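Local coordinates for hypothetical protein TM1553 (Thermotoga maritima, PDB 1VRM) that probably transfers FMN from FAD onto target proteins as an ApbE-type flavin transferase, at residues Leu26-Arg31 with Ile165-Ala170; Ile32-Gln37 with Glu183-Phe188; Asn76-Val81 with Asn149-Val154; Ala102-Val107 with Thr138-Val143; His248-Pro253 with Gly282-Gly287. One frame throughout, in Å; residues are numbered along the deposited sequence.

Contact 1: Leu26-Arg31 with Ile165-Ala170; sequences LGTSVR and IAKGYA
A single water molecule ties Leu26 to Lys167: it donates a hydrogen bond to Leu26 O at 2.7 Å and accepts one from Lys167 NZ at 3.0 Å. The lysine reaches it by folding rather than stretching. Its last two torsions are both bent (chi3 -70°, chi4 -67°), which brings NZ to the water, and the water spans the remaining gap to Leu26 O. The aliphatic stem is used on the way, with Lys167 CG lying 4.0 Å from Leu26 CB. Farther out, Lys167 CD meets Thr28 CG2 at 3.9 Å, the two side chains crossing at about a right angle; it is the methyl of the threonine, not its hydroxyl, that makes this contact. Leu26 itself points at the helix, and its two methyls both bear on one atom: Ala170 CB is 3.7 Å from Leu26 CD1 and 3.9 Å from Leu26 CD2. Leu26 and Gly27, both at positive phi, form the tight turn joining strand 19-25 to strand 28-35, while Lys167 and Ala170 belong to the first turns of helix 166-181. The contact therefore seats a beta-hairpin tip against the start of a helix. Met52 and Ile55 of helix 41-58 also pack on Leu26, and the Lys167 side chain touches Asp276 of helix 272-296, close to an unidentified bound molecule. The chemistry is split: the direct contact between turn and helix is made by carbon alone, whereas the amine of Lys167 and the carbonyl of Leu26 meet through water.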
# COMPACT_ATOMS: atom_id res chain seq x y z
N LEU A 26 -7.80 -7.48 -3.05
CA LEU A 26 -6.66 -6.56 -3.05
C LEU A 26 -5.34 -7.33 -3.09
O LEU A 26 -4.31 -6.90 -2.55
CB LEU A 26 -6.76 -5.64 -1.84
CG LEU A 26 -8.04 -4.77 -1.71
CD1 LEU A 26 -8.21 -4.24 -0.32
CD2 LEU A 26 -7.95 -3.64 -2.75
N GLY A 27 -5.38 -8.49 -3.75
CA GLY A 27 -4.26 -9.38 -3.85
C GLY A 27 -3.77 -10.02 -2.57
O GLY A 27 -2.65 -10.54 -2.53
N THR A 28 -4.61 -10.06 -1.55
CA THR A 28 -4.22 -10.52 -0.24
C THR A 28 -5.44 -11.08 0.47
O THR A 28 -6.48 -11.36 -0.16
CB THR A 28 -3.53 -9.34 0.53
OG1 THR A 28 -2.86 -9.80 1.72
CG2 THR A 28 -4.50 -8.17 0.85
N SER A 29 -5.30 -11.33 1.76
CA SER A 29 -6.41 -11.70 2.60
C SER A 29 -6.91 -10.43 3.28
O SER A 29 -6.12 -9.53 3.59
CB SER A 29 -6.01 -12.76 3.63
OG SER A 29 -4.88 -12.31 4.30
N VAL A 30 -8.22 -10.35 3.49
CA VAL A 30 -8.88 -9.23 4.15
C VAL A 30 -9.73 -9.72 5.30
O VAL A 30 -10.20 -10.87 5.29
CB VAL A 30 -9.72 -8.38 3.17
CG1 VAL A 30 -8.86 -7.89 2.01
CG2 VAL A 30 -10.90 -9.13 2.63
N ARG A 31 -9.91 -8.87 6.30
CA ARG A 31 -10.69 -9.17 7.48
C ARG A 31 -11.47 -7.92 7.83
O ARG A 31 -10.90 -6.80 7.89
CB ARG A 31 -9.76 -9.60 8.59
CG ARG A 31 -10.38 -9.91 9.89
CD ARG A 31 -9.22 -10.28 10.78
NE ARG A 31 -9.68 -10.70 12.06
CZ ARG A 31 -8.94 -10.74 13.14
NH1 ARG A 31 -7.67 -10.34 13.10
NH2 ARG A 31 -9.49 -11.16 14.26
N ILE A 165 -0.44 1.63 -2.96
CA ILE A 165 -1.37 2.56 -2.35
C ILE A 165 -2.82 2.05 -2.30
O ILE A 165 -3.65 2.57 -1.55
CB ILE A 165 -1.25 3.99 -3.05
CG1 ILE A 165 -1.90 5.09 -2.24
CG2 ILE A 165 -1.74 3.92 -4.52
CD1 ILE A 165 -1.66 6.48 -2.80
N ALA A 166 -3.13 1.03 -3.11
CA ALA A 166 -4.53 0.63 -3.31
C ALA A 166 -5.15 0.00 -2.07
O ALA A 166 -6.34 0.22 -1.83
CB ALA A 166 -4.61 -0.34 -4.47
N LYS A 167 -4.36 -0.74 -1.29
CA LYS A 167 -4.89 -1.29 -0.04
C LYS A 167 -5.29 -0.17 0.91
O LYS A 167 -6.37 -0.19 1.49
CB LYS A 167 -3.94 -2.26 0.67
CG LYS A 167 -3.76 -3.62 -0.02
CD LYS A 167 -2.99 -4.58 0.91
CE LYS A 167 -1.56 -4.20 1.07
NZ LYS A 167 -0.83 -4.38 -0.22
N GLY A 168 -4.42 0.84 1.08
CA GLY A 168 -4.74 1.96 1.93
C GLY A 168 -5.98 2.70 1.49
O GLY A 168 -6.84 3.10 2.29
N TYR A 169 -6.05 2.94 0.19
CA TYR A 169 -7.22 3.60 -0.37
C TYR A 169 -8.51 2.82 -0.05
O TYR A 169 -9.49 3.39 0.42
CB TYR A 169 -7.01 3.73 -1.87
CG TYR A 169 -8.24 4.27 -2.56
CD1 TYR A 169 -8.65 5.56 -2.33
CD2 TYR A 169 -9.00 3.49 -3.41
CE1 TYR A 169 -9.78 6.08 -2.92
CE2 TYR A 169 -10.17 4.01 -4.01
CZ TYR A 169 -10.53 5.29 -3.78
OH TYR A 169 -11.68 5.85 -4.35
N ALA A 170 -8.47 1.51 -0.33
CA ALA A 170 -9.62 0.62 -0.08
C ALA A 170 -9.97 0.65 1.42
O ALA A 170 -11.17 0.66 1.80
CB ALA A 170 -9.33 -0.74 -0.51
O HOH W 1 -1.68 -6.74 -1.81

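Contact 2: Ile32-Gln37 with Glu183-Phe188; sequences IVVSSQ and ENATGF
Val33 lays its side chain over the ring of Phe188, and every carbon of it takes part. Its CB stands above one face of the Phe188 ring, towards the rim, 3.9 Å from the centroid in a CH-pi contact. From there Val33 CG1 reaches Phe188 CE2 at 3.8 Å, while Val33 CG2 comes down close on Phe188 CZ at 3.4 Å. The ring gets there because chi1 of Phe188 is 66°, which places CG between the backbone N and the carbonyl carbon and folds the ring across to the neighbouring strand. Beneath these side chains, strands 28-35 and 186-191 run antiparallel, adjacent members of the large antiparallel sheet of the ApbE fold. Val33 and Phe188 form one hydrogen-bonded pair, with Val33 N reaching Phe188 O at 2.9 Å, and Ser35 with Thr186 forms the next. Between them lies the non-hydrogen-bonded pair of Val34 and Gly187, where the backbones come close: Gly187 CA makes a CA-H...O contact of 3.1 Å with Val33 O. This approach leaves no room for a CB beside the carbonyl oxygen. On the face shared by Val33 and Phe188, Ser35 CB also rests 3.6 Å from Thr186 OG1, whose polar partner is the hydroxyl of Tyr18. Ile32 and Val34 leave from the other face and pack on helix 41-58 and the residue at its start, against Ala45, Ile48 and Pro41. Past the strand, Ser36 OG is hydrogen-bonded to Asp182 OD2, just ahead of the segment Glu183-Phe188.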
# COMPACT_ATOMS: atom_id res chain seq x y z
N ILE A 32 -12.76 -8.06 8.02
CA ILE A 32 -13.61 -6.93 8.27
C ILE A 32 -14.30 -7.22 9.62
O ILE A 32 -14.93 -8.25 9.75
CB ILE A 32 -14.65 -6.81 7.16
CG1 ILE A 32 -14.02 -6.59 5.77
CG2 ILE A 32 -15.65 -5.68 7.48
CD1 ILE A 32 -14.88 -7.09 4.64
N VAL A 33 -14.14 -6.36 10.61
CA VAL A 33 -14.64 -6.63 11.96
C VAL A 33 -15.44 -5.39 12.34
O VAL A 33 -14.92 -4.27 12.36
CB VAL A 33 -13.52 -6.85 12.95
CG1 VAL A 33 -14.05 -6.86 14.36
CG2 VAL A 33 -12.76 -8.10 12.58
N VAL A 34 -16.73 -5.59 12.57
CA VAL A 34 -17.67 -4.48 12.69
C VAL A 34 -18.71 -4.77 13.75
O VAL A 34 -19.21 -5.87 13.87
CB VAL A 34 -18.24 -4.02 11.31
CG1 VAL A 34 -19.12 -5.06 10.68
CG2 VAL A 34 -18.91 -2.66 11.45
N SER A 35 -19.03 -3.71 14.50
CA SER A 35 -20.16 -3.72 15.44
C SER A 35 -21.05 -2.53 15.16
O SER A 35 -20.56 -1.43 14.94
CB SER A 35 -19.65 -3.68 16.87
OG SER A 35 -20.72 -3.54 17.82
N SER A 36 -22.36 -2.75 15.17
CA SER A 36 -23.35 -1.69 15.03
C SER A 36 -24.64 -2.13 15.70
O SER A 36 -25.03 -3.27 15.53
CB SER A 36 -23.63 -1.33 13.58
OG SER A 36 -24.70 -0.38 13.44
N GLN A 37 -25.29 -1.21 16.42
CA GLN A 37 -26.66 -1.44 16.94
C GLN A 37 -27.70 -0.85 16.01
O GLN A 37 -28.89 -1.04 16.24
CB GLN A 37 -26.81 -0.81 18.33
CG GLN A 37 -26.09 -1.54 19.40
CD GLN A 37 -26.64 -1.18 20.81
OE1 GLN A 37 -27.60 -0.40 20.94
NE2 GLN A 37 -26.04 -1.77 21.85
N GLU A 183 -22.90 6.16 11.93
CA GLU A 183 -21.81 7.04 12.39
C GLU A 183 -21.12 6.57 13.65
O GLU A 183 -19.96 6.98 13.92
CB GLU A 183 -22.29 8.48 12.57
CG GLU A 183 -23.36 8.64 13.67
CD GLU A 183 -24.06 10.02 13.73
OE1 GLU A 183 -23.95 10.87 12.85
OE2 GLU A 183 -24.82 10.20 14.70
N ASN A 184 -21.79 5.71 14.39
CA ASN A 184 -21.26 5.19 15.66
C ASN A 184 -20.78 3.75 15.59
O ASN A 184 -20.54 3.16 16.61
CB ASN A 184 -22.27 5.41 16.76
CG ASN A 184 -22.54 6.91 16.98
OD1 ASN A 184 -21.62 7.72 16.85
ND2 ASN A 184 -23.75 7.27 17.29
N ALA A 185 -20.64 3.21 14.38
CA ALA A 185 -20.07 1.89 14.24
C ALA A 185 -18.65 1.85 14.77
O ALA A 185 -17.92 2.84 14.79
CB ALA A 185 -20.12 1.43 12.81
N THR A 186 -18.25 0.66 15.19
CA THR A 186 -16.92 0.41 15.67
C THR A 186 -16.35 -0.86 15.00
O THR A 186 -17.08 -1.62 14.36
CB THR A 186 -16.84 0.31 17.20
OG1 THR A 186 -17.49 -0.87 17.66
CG2 THR A 186 -17.49 1.58 17.86
N GLY A 187 -15.04 -1.05 15.16
CA GLY A 187 -14.33 -2.16 14.53
C GLY A 187 -13.12 -1.69 13.73
O GLY A 187 -12.53 -0.62 13.98
N PHE A 188 -12.69 -2.56 12.83
CA PHE A 188 -11.50 -2.31 12.03
C PHE A 188 -11.59 -3.11 10.75
O PHE A 188 -12.39 -4.06 10.64
CB PHE A 188 -10.22 -2.66 12.79
CG PHE A 188 -10.08 -4.12 13.08
CD1 PHE A 188 -9.45 -4.95 12.14
CD2 PHE A 188 -10.51 -4.64 14.29
CE1 PHE A 188 -9.32 -6.29 12.39
CE2 PHE A 188 -10.37 -5.98 14.56
CZ PHE A 188 -9.77 -6.79 13.58

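Contact 3: Asn76-Val81 with Asn149-Val154; sequences NEWVEV and NMRVMV
Trp78 and Met153, the latter present as selenomethionine, make the dense part of this contact. Met153 CB sits over the face of the indole, 3.8 Å from the centroid of its six-membered ring, and the selenium lies 4.1 Å from the centroid of the five-membered ring, a Met-aromatic contact. The bend at chi3 (71°) then turns the end of the chain back over the tryptophan, bringing Met153 CE to 3.6 Å from Trp78 CZ2. Trp78 CB in turn lies over one face of the Arg151 guanidinium, whose NH2 is held in a salt bridge by Asp146. Cutting Trp78 back to an alanine would probably leave the selenomethionine chain without its flat cover and free to turn. The backbone is firmly paired here: Val79 N reaches Val152 O at 2.8 Å, and Val81 N donates almost straight to Met150 O. Strand 79-80 is thus an edge of the small antiparallel sheet completed by 143-146, where Met150 and Arg151 together face Asp146 in a G1 bulge. Towards Asn76 the pairing slackens. Asn76 N makes a weak bond of 3.3 Å to Val154 O, one water joins Asn76 OD1 to the same carbonyl, and another bridges Glu77 O and Val154 N. A third, in the guanidinium plane, links Arg151 NH1 to Trp78 O. Glu80 CG crosses Arg151 CG at an oblique angle, yet Glu80 OE2 remains 5.4 Å from Arg151 NH1. The contact therefore relies on packing against Trp78 and on backbone hydrogen bonds, the guanidinium finding polar partners in Asp146 and a water.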
# COMPACT_ATOMS: atom_id res chain seq x y z
N ASN A 76 0.57 7.04 -25.24
CA ASN A 76 0.61 8.12 -26.22
C ASN A 76 -0.80 8.44 -26.73
O ASN A 76 -1.04 8.61 -27.94
CB ASN A 76 1.58 7.78 -27.35
CG ASN A 76 2.93 7.46 -26.81
OD1 ASN A 76 3.39 8.14 -25.87
ND2 ASN A 76 3.63 6.50 -27.42
N GLU A 77 -1.72 8.54 -25.76
CA GLU A 77 -3.12 8.86 -26.04
C GLU A 77 -3.69 9.51 -24.79
O GLU A 77 -3.37 9.12 -23.67
CB GLU A 77 -3.87 7.57 -26.36
CG GLU A 77 -5.28 7.83 -26.74
CD GLU A 77 -5.98 6.62 -27.33
OE1 GLU A 77 -5.33 5.59 -27.66
OE2 GLU A 77 -7.23 6.71 -27.48
N TRP A 78 -4.49 10.56 -24.99
CA TRP A 78 -5.19 11.19 -23.86
C TRP A 78 -6.43 10.37 -23.54
O TRP A 78 -7.36 10.26 -24.36
CB TRP A 78 -5.53 12.66 -24.12
CG TRP A 78 -4.35 13.54 -24.07
CD1 TRP A 78 -3.63 13.97 -25.12
CD2 TRP A 78 -3.73 14.06 -22.91
NE1 TRP A 78 -2.59 14.75 -24.70
CE2 TRP A 78 -2.61 14.80 -23.33
CE3 TRP A 78 -3.98 13.94 -21.55
CZ2 TRP A 78 -1.79 15.47 -22.45
CZ3 TRP A 78 -3.13 14.58 -20.67
CH2 TRP A 78 -2.08 15.36 -21.13
N VAL A 79 -6.40 9.73 -22.38
CA VAL A 79 -7.43 8.78 -22.00
C VAL A 79 -8.41 9.38 -20.99
O VAL A 79 -8.01 9.81 -19.93
CB VAL A 79 -6.79 7.47 -21.36
CG1 VAL A 79 -7.85 6.46 -20.96
CG2 VAL A 79 -5.83 6.79 -22.32
N GLU A 80 -9.69 9.42 -21.36
CA GLU A 80 -10.72 9.92 -20.46
C GLU A 80 -10.93 8.91 -19.35
O GLU A 80 -11.04 7.70 -19.58
CB GLU A 80 -12.03 10.14 -21.19
CG GLU A 80 -11.92 11.31 -22.14
CD GLU A 80 -13.08 11.40 -23.15
OE1 GLU A 80 -14.18 10.87 -22.86
OE2 GLU A 80 -12.87 12.00 -24.22
N VAL A 81 -10.93 9.43 -18.14
CA VAL A 81 -11.21 8.61 -16.96
C VAL A 81 -12.24 9.27 -16.05
O VAL A 81 -12.54 10.48 -16.15
CB VAL A 81 -9.92 8.31 -16.17
CG1 VAL A 81 -8.88 7.61 -17.08
CG2 VAL A 81 -9.34 9.57 -15.56
N ASN A 149 -10.54 18.31 -18.97
CA ASN A 149 -11.35 17.21 -19.49
C ASN A 149 -11.25 15.89 -18.73
O ASN A 149 -11.83 14.90 -19.17
CB ASN A 149 -10.95 16.99 -20.96
CG ASN A 149 -11.00 18.28 -21.77
OD1 ASN A 149 -12.08 18.81 -21.99
ND2 ASN A 149 -9.84 18.80 -22.16
N MSE A 150 -10.46 15.88 -17.65
CA MSE A 150 -10.23 14.69 -16.85
C MSE A 150 -9.69 13.54 -17.69
O MSE A 150 -10.30 12.44 -17.80
CB MSE A 150 -11.49 14.28 -16.15
CG MSE A 150 -11.28 13.32 -15.05
SE MSE A 150 -12.75 13.62 -13.76
CE MSE A 150 -11.85 14.92 -12.54
N ARG A 151 -8.54 13.79 -18.28
CA ARG A 151 -7.83 12.81 -19.06
C ARG A 151 -6.44 12.64 -18.49
O ARG A 151 -5.88 13.57 -17.92
CB ARG A 151 -7.74 13.21 -20.54
CG ARG A 151 -9.08 13.45 -21.23
CD ARG A 151 -8.95 13.70 -22.73
NE ARG A 151 -8.30 14.96 -22.94
CZ ARG A 151 -8.10 15.55 -24.12
NH1 ARG A 151 -8.48 14.94 -25.24
NH2 ARG A 151 -7.55 16.74 -24.15
N VAL A 152 -5.89 11.44 -18.71
CA VAL A 152 -4.53 11.06 -18.30
C VAL A 152 -3.79 10.57 -19.55
O VAL A 152 -4.40 9.95 -20.44
CB VAL A 152 -4.58 9.95 -17.23
CG1 VAL A 152 -3.17 9.37 -16.89
CG2 VAL A 152 -5.21 10.53 -15.99
N MSE A 153 -2.51 10.86 -19.61
CA MSE A 153 -1.67 10.29 -20.66
C MSE A 153 -0.43 9.76 -20.00
O MSE A 153 0.12 10.41 -19.11
CB MSE A 153 -1.30 11.30 -21.75
CG MSE A 153 -0.29 10.66 -22.71
SE MSE A 153 -0.17 11.70 -24.34
CE MSE A 153 0.72 13.21 -23.58
N VAL A 154 0.03 8.60 -20.50
CA VAL A 154 1.33 8.05 -20.08
C VAL A 154 2.30 8.16 -21.24
O VAL A 154 2.01 7.66 -22.32
CB VAL A 154 1.28 6.61 -19.56
CG1 VAL A 154 0.66 6.59 -18.18
CG2 VAL A 154 0.56 5.63 -20.51
O HOH W 2 3.86 6.09 -23.66
O HOH W 3 -1.60 7.52 -22.67
O HOH W 4 -9.54 12.24 -25.72

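Contact 4: Ala102-Val107 with Thr138-Val143; sequences AFDPTV and TGYKNV
Two side-chain torsions bring Asp104 and Thr106 onto the backbone of Gly139 and Tyr140. In Asp104, chi1 of -168° extends the carboxylate away from its own amide, and Asp104 OD2 accepts from Tyr140 N at 2.9 Å through its syn lone pair. In Thr106, chi1 of 65° tucks the hydroxyl between N and the carbonyl carbon, where Thr106 OG1 accepts from Gly139 N at 2.8 Å. The two are coupled, because Thr106 OG1 donates to Asp104 OD1 at 2.6 Å, from above the carboxylate plane. The same oxygen takes Thr106 N, at 2.8 Å and from the same face, which closes an Asx turn. This sits within a type I beta turn from Asp104 to Val107, just ahead of helix 108-114; the facing segment runs through a short 3-10 turn at 140-142 into strand 143-146. An alanine in place of Asp104 would probably leave the amides of Tyr140 and Thr106 without their acceptor and the threonine hydroxyl without the one that orients its proton. Asp104 OD2 also lies at the edge of the Tyr140 ring, in its plane. Asp104 N and Ala102 O are hydrogen-bonded to an unidentified bound molecule, which may mark a pocket. The methyl of Thr106 is pressed against Val143, with Thr106 CG2 and Val143 CG2 a tight 3.5 Å apart. At the other end a water donates to both Thr106 O and Thr138 OG1.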
# COMPACT_ATOMS: atom_id res chain seq x y z
N ALA A 102 10.69 7.85 -4.32
CA ALA A 102 10.90 6.61 -3.55
C ALA A 102 9.65 5.71 -3.57
O ALA A 102 9.75 4.48 -3.78
CB ALA A 102 11.32 6.92 -2.13
N PHE A 103 8.49 6.31 -3.37
CA PHE A 103 7.22 5.72 -3.81
C PHE A 103 7.01 6.24 -5.23
O PHE A 103 7.08 7.45 -5.45
CB PHE A 103 6.05 6.14 -2.91
CG PHE A 103 4.72 5.73 -3.44
CD1 PHE A 103 4.20 4.48 -3.17
CD2 PHE A 103 3.99 6.59 -4.24
CE1 PHE A 103 2.94 4.13 -3.67
CE2 PHE A 103 2.72 6.22 -4.76
CZ PHE A 103 2.24 5.00 -4.50
N ASP A 104 6.76 5.35 -6.18
CA ASP A 104 6.47 5.79 -7.53
C ASP A 104 5.51 4.80 -8.17
O ASP A 104 5.88 3.65 -8.34
CB ASP A 104 7.75 5.86 -8.31
CG ASP A 104 7.60 6.60 -9.64
OD1 ASP A 104 6.51 6.46 -10.21
OD2 ASP A 104 8.53 7.33 -10.11
N PRO A 105 4.30 5.27 -8.55
CA PRO A 105 3.31 4.38 -9.13
C PRO A 105 3.64 4.01 -10.58
O PRO A 105 2.88 3.30 -11.19
CB PRO A 105 2.03 5.19 -9.03
CG PRO A 105 2.45 6.56 -9.20
CD PRO A 105 3.79 6.65 -8.49
N THR A 106 4.75 4.47 -11.13
CA THR A 106 5.13 4.05 -12.47
C THR A 106 6.22 2.96 -12.52
O THR A 106 6.95 2.83 -13.47
CB THR A 106 5.56 5.24 -13.33
OG1 THR A 106 6.75 5.80 -12.76
CG2 THR A 106 4.45 6.31 -13.40
N VAL A 107 6.28 2.16 -11.46
CA VAL A 107 7.09 0.94 -11.48
C VAL A 107 6.47 -0.18 -12.33
O VAL A 107 7.01 -1.29 -12.36
CB VAL A 107 7.35 0.40 -10.03
CG1 VAL A 107 8.30 1.33 -9.26
CG2 VAL A 107 6.08 0.24 -9.30
N THR A 138 10.28 4.43 -16.74
CA THR A 138 9.89 4.49 -15.32
C THR A 138 9.99 5.95 -14.93
O THR A 138 10.88 6.61 -15.40
CB THR A 138 10.89 3.69 -14.47
OG1 THR A 138 10.92 2.34 -14.96
CG2 THR A 138 10.51 3.69 -12.98
N GLY A 139 9.05 6.44 -14.13
CA GLY A 139 9.19 7.79 -13.54
C GLY A 139 7.85 8.49 -13.51
O GLY A 139 7.20 8.64 -14.57
N TYR A 140 7.43 8.94 -12.32
CA TYR A 140 6.07 9.51 -12.19
C TYR A 140 5.83 10.75 -13.02
O TYR A 140 4.68 11.08 -13.33
CB TYR A 140 5.73 9.84 -10.73
CG TYR A 140 6.49 10.98 -10.16
CD1 TYR A 140 7.80 10.81 -9.70
CD2 TYR A 140 5.92 12.25 -10.05
CE1 TYR A 140 8.52 11.89 -9.13
CE2 TYR A 140 6.63 13.32 -9.53
CZ TYR A 140 7.91 13.13 -9.07
OH TYR A 140 8.60 14.20 -8.54
N LYS A 141 6.89 11.47 -13.35
CA LYS A 141 6.74 12.67 -14.17
C LYS A 141 6.25 12.38 -15.60
O LYS A 141 5.88 13.29 -16.33
CB LYS A 141 8.03 13.48 -14.18
CG LYS A 141 8.41 14.03 -12.80
CD LYS A 141 9.79 14.69 -12.85
CE LYS A 141 10.18 15.23 -11.49
NZ LYS A 141 11.47 15.99 -11.57
N ASN A 142 6.22 11.10 -15.98
CA ASN A 142 5.73 10.66 -17.28
C ASN A 142 4.22 10.50 -17.31
O ASN A 142 3.66 10.14 -18.33
CB ASN A 142 6.42 9.37 -17.69
CG ASN A 142 7.86 9.57 -17.96
OD1 ASN A 142 8.25 10.31 -18.89
ND2 ASN A 142 8.71 8.93 -17.14
N VAL A 143 3.56 10.68 -16.18
CA VAL A 143 2.08 10.68 -16.16
C VAL A 143 1.60 12.11 -16.24
O VAL A 143 1.89 12.92 -15.33
CB VAL A 143 1.55 10.08 -14.87
CG1 VAL A 143 -0.00 9.93 -14.94
CG2 VAL A 143 2.23 8.71 -14.63
O HOH W 5 8.80 0.76 -14.22

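Contact 5: His248-Pro253 with Gly282-Gly287; sequences HHILDP and GFVMAG
An inverse gamma turn centred on Ile250 points this side chain at helix 272-296, where Phe283 and Val284 receive it. Ile250 CD1 stands almost exactly over the centre of the Phe283 ring, 3.7 Å from its centroid and only 4° from the ring normal. Its other branch, Ile250 CG2, is 3.6 Å from Phe283 CD1 and lies 3.9 Å from Val284 CG2, so the isoleucine fills the angle between two consecutive helix residues. Phe283, its CG trans to the backbone N (chi1 -171°), extends outward until its edge meets the face of the His248 ring in an offset edge-to-face pair. The centroids are 5.3 Å apart and the planes are turned by 79°. The imidazole is held at both nitrogens: His248 ND1 accepts from Ile250 N at 3.1 Å, nearly in the ring plane, and NE2 is hydrogen-bonded to Ala259 O. Val284 meets the next part of the loop, its CG2 touching Leu251 O and its CG1 resting 3.8 Å from Asp252 CG, with the two side chains at about a right angle. The carboxylate of Asp252 has polar partners of its own, Ser254 and Lys288. On the other side of the loop, Leu251 packs on helix 108-114, while Leu251 O and His249 NE2 bind an unidentified molecule. Residues 248-253 thus meet residues 282-287 through carbon and ring packing without a direct polar bond between them, the polar partners of His248 and Asp252 lying within the loop or outside this interface.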
# COMPACT_ATOMS: atom_id res chain seq x y z
N HIS A 248 12.12 -9.56 -4.01
CA HIS A 248 10.79 -9.15 -3.54
C HIS A 248 10.29 -7.96 -4.39
O HIS A 248 11.06 -7.36 -5.18
CB HIS A 248 10.86 -8.79 -2.07
CG HIS A 248 11.74 -7.63 -1.78
ND1 HIS A 248 11.35 -6.33 -2.02
CD2 HIS A 248 13.00 -7.58 -1.30
CE1 HIS A 248 12.35 -5.53 -1.70
NE2 HIS A 248 13.35 -6.26 -1.24
N HIS A 249 9.01 -7.64 -4.23
CA HIS A 249 8.30 -6.75 -5.15
C HIS A 249 8.49 -5.26 -4.87
O HIS A 249 7.99 -4.42 -5.62
CB HIS A 249 6.80 -7.08 -5.12
CG HIS A 249 6.09 -6.43 -3.99
ND1 HIS A 249 6.31 -6.78 -2.68
CD2 HIS A 249 5.21 -5.40 -3.97
CE1 HIS A 249 5.55 -6.03 -1.89
NE2 HIS A 249 4.88 -5.18 -2.65
N ILE A 250 9.19 -4.94 -3.79
CA ILE A 250 9.39 -3.52 -3.43
C ILE A 250 10.66 -3.04 -4.12
O ILE A 250 11.77 -3.01 -3.58
CB ILE A 250 9.44 -3.23 -1.94
CG1 ILE A 250 8.25 -3.89 -1.24
CG2 ILE A 250 9.43 -1.70 -1.69
CD1 ILE A 250 8.33 -3.86 0.27
N LEU A 251 10.47 -2.61 -5.36
CA LEU A 251 11.59 -2.13 -6.16
C LEU A 251 11.95 -0.70 -5.80
O LEU A 251 11.08 0.13 -5.51
CB LEU A 251 11.24 -2.22 -7.66
CG LEU A 251 10.79 -3.60 -8.17
CD1 LEU A 251 10.48 -3.61 -9.70
CD2 LEU A 251 11.79 -4.67 -7.89
N ASP A 252 13.23 -0.42 -5.80
CA ASP A 252 13.74 0.96 -5.76
C ASP A 252 13.54 1.55 -7.17
O ASP A 252 14.17 1.14 -8.12
CB ASP A 252 15.20 0.96 -5.34
CG ASP A 252 15.76 2.36 -5.19
OD1 ASP A 252 15.19 3.32 -5.79
OD2 ASP A 252 16.80 2.48 -4.49
N PRO A 253 12.63 2.54 -7.30
CA PRO A 253 12.41 3.05 -8.65
C PRO A 253 13.59 3.71 -9.33
O PRO A 253 13.57 3.83 -10.57
CB PRO A 253 11.29 4.09 -8.46
CG PRO A 253 10.58 3.62 -7.24
CD PRO A 253 11.70 3.17 -6.36
N GLY A 282 9.28 4.52 2.71
CA GLY A 282 10.23 4.33 3.83
C GLY A 282 11.05 3.07 3.67
O GLY A 282 12.26 3.04 4.00
N PHE A 283 10.44 2.01 3.18
CA PHE A 283 11.17 0.76 2.91
C PHE A 283 12.33 1.02 1.92
O PHE A 283 13.44 0.62 2.14
CB PHE A 283 10.24 -0.28 2.32
CG PHE A 283 10.86 -1.65 2.22
CD1 PHE A 283 11.68 -1.95 1.13
CD2 PHE A 283 10.64 -2.62 3.17
CE1 PHE A 283 12.24 -3.21 0.99
CE2 PHE A 283 11.22 -3.88 3.06
CZ PHE A 283 12.02 -4.17 1.95
N VAL A 284 12.02 1.70 0.83
CA VAL A 284 13.01 2.03 -0.17
C VAL A 284 14.09 2.97 0.36
O VAL A 284 15.24 2.84 0.01
CB VAL A 284 12.35 2.65 -1.42
CG1 VAL A 284 13.40 3.25 -2.37
CG2 VAL A 284 11.39 1.65 -2.11
N MSE A 285 13.72 3.96 1.16
CA MSE A 285 14.68 4.96 1.61
C MSE A 285 15.52 4.49 2.79
O MSE A 285 16.62 5.01 3.00
CB MSE A 285 13.91 6.22 1.98
CG MSE A 285 13.35 6.90 0.77
SE MSE A 285 12.36 8.53 1.26
CE MSE A 285 14.07 9.70 1.50
N ALA A 286 15.00 3.57 3.58
CA ALA A 286 15.65 3.22 4.87
C ALA A 286 16.93 2.40 4.67
O ALA A 286 17.78 2.32 5.57
CB ALA A 286 14.72 2.49 5.78
N GLY A 287 17.07 1.75 3.52
CA GLY A 287 18.30 1.01 3.27
C GLY A 287 19.45 1.92 2.89
O GLY A 287 20.59 1.47 2.83

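Contacts 2 and 5 are buried and contacts 3 and 4 partly so, while contact 1, though near the middle of the chain, involves mostly partly exposed residues. Contacts 1 and 2 share strand 28-35, one at its hairpin end and one farther along in the large sheet, and Arg31 packs on Phe188 between them. Contact 3 belongs to the small sheet and joins contact 4 through Val152 and Val143. Contact 4 in turn meets contact 5 where Ala102 and Asp104 touch Val284, Met285 and Pro253. The chemistry follows the place: backbone pairing in contacts 2 and 3, with Met-aromatic packing in the latter, side-chain-to-backbone bonds in contact 4, apolar and aromatic packing in contact 5, and methyl packing with a water bridge in contact 1.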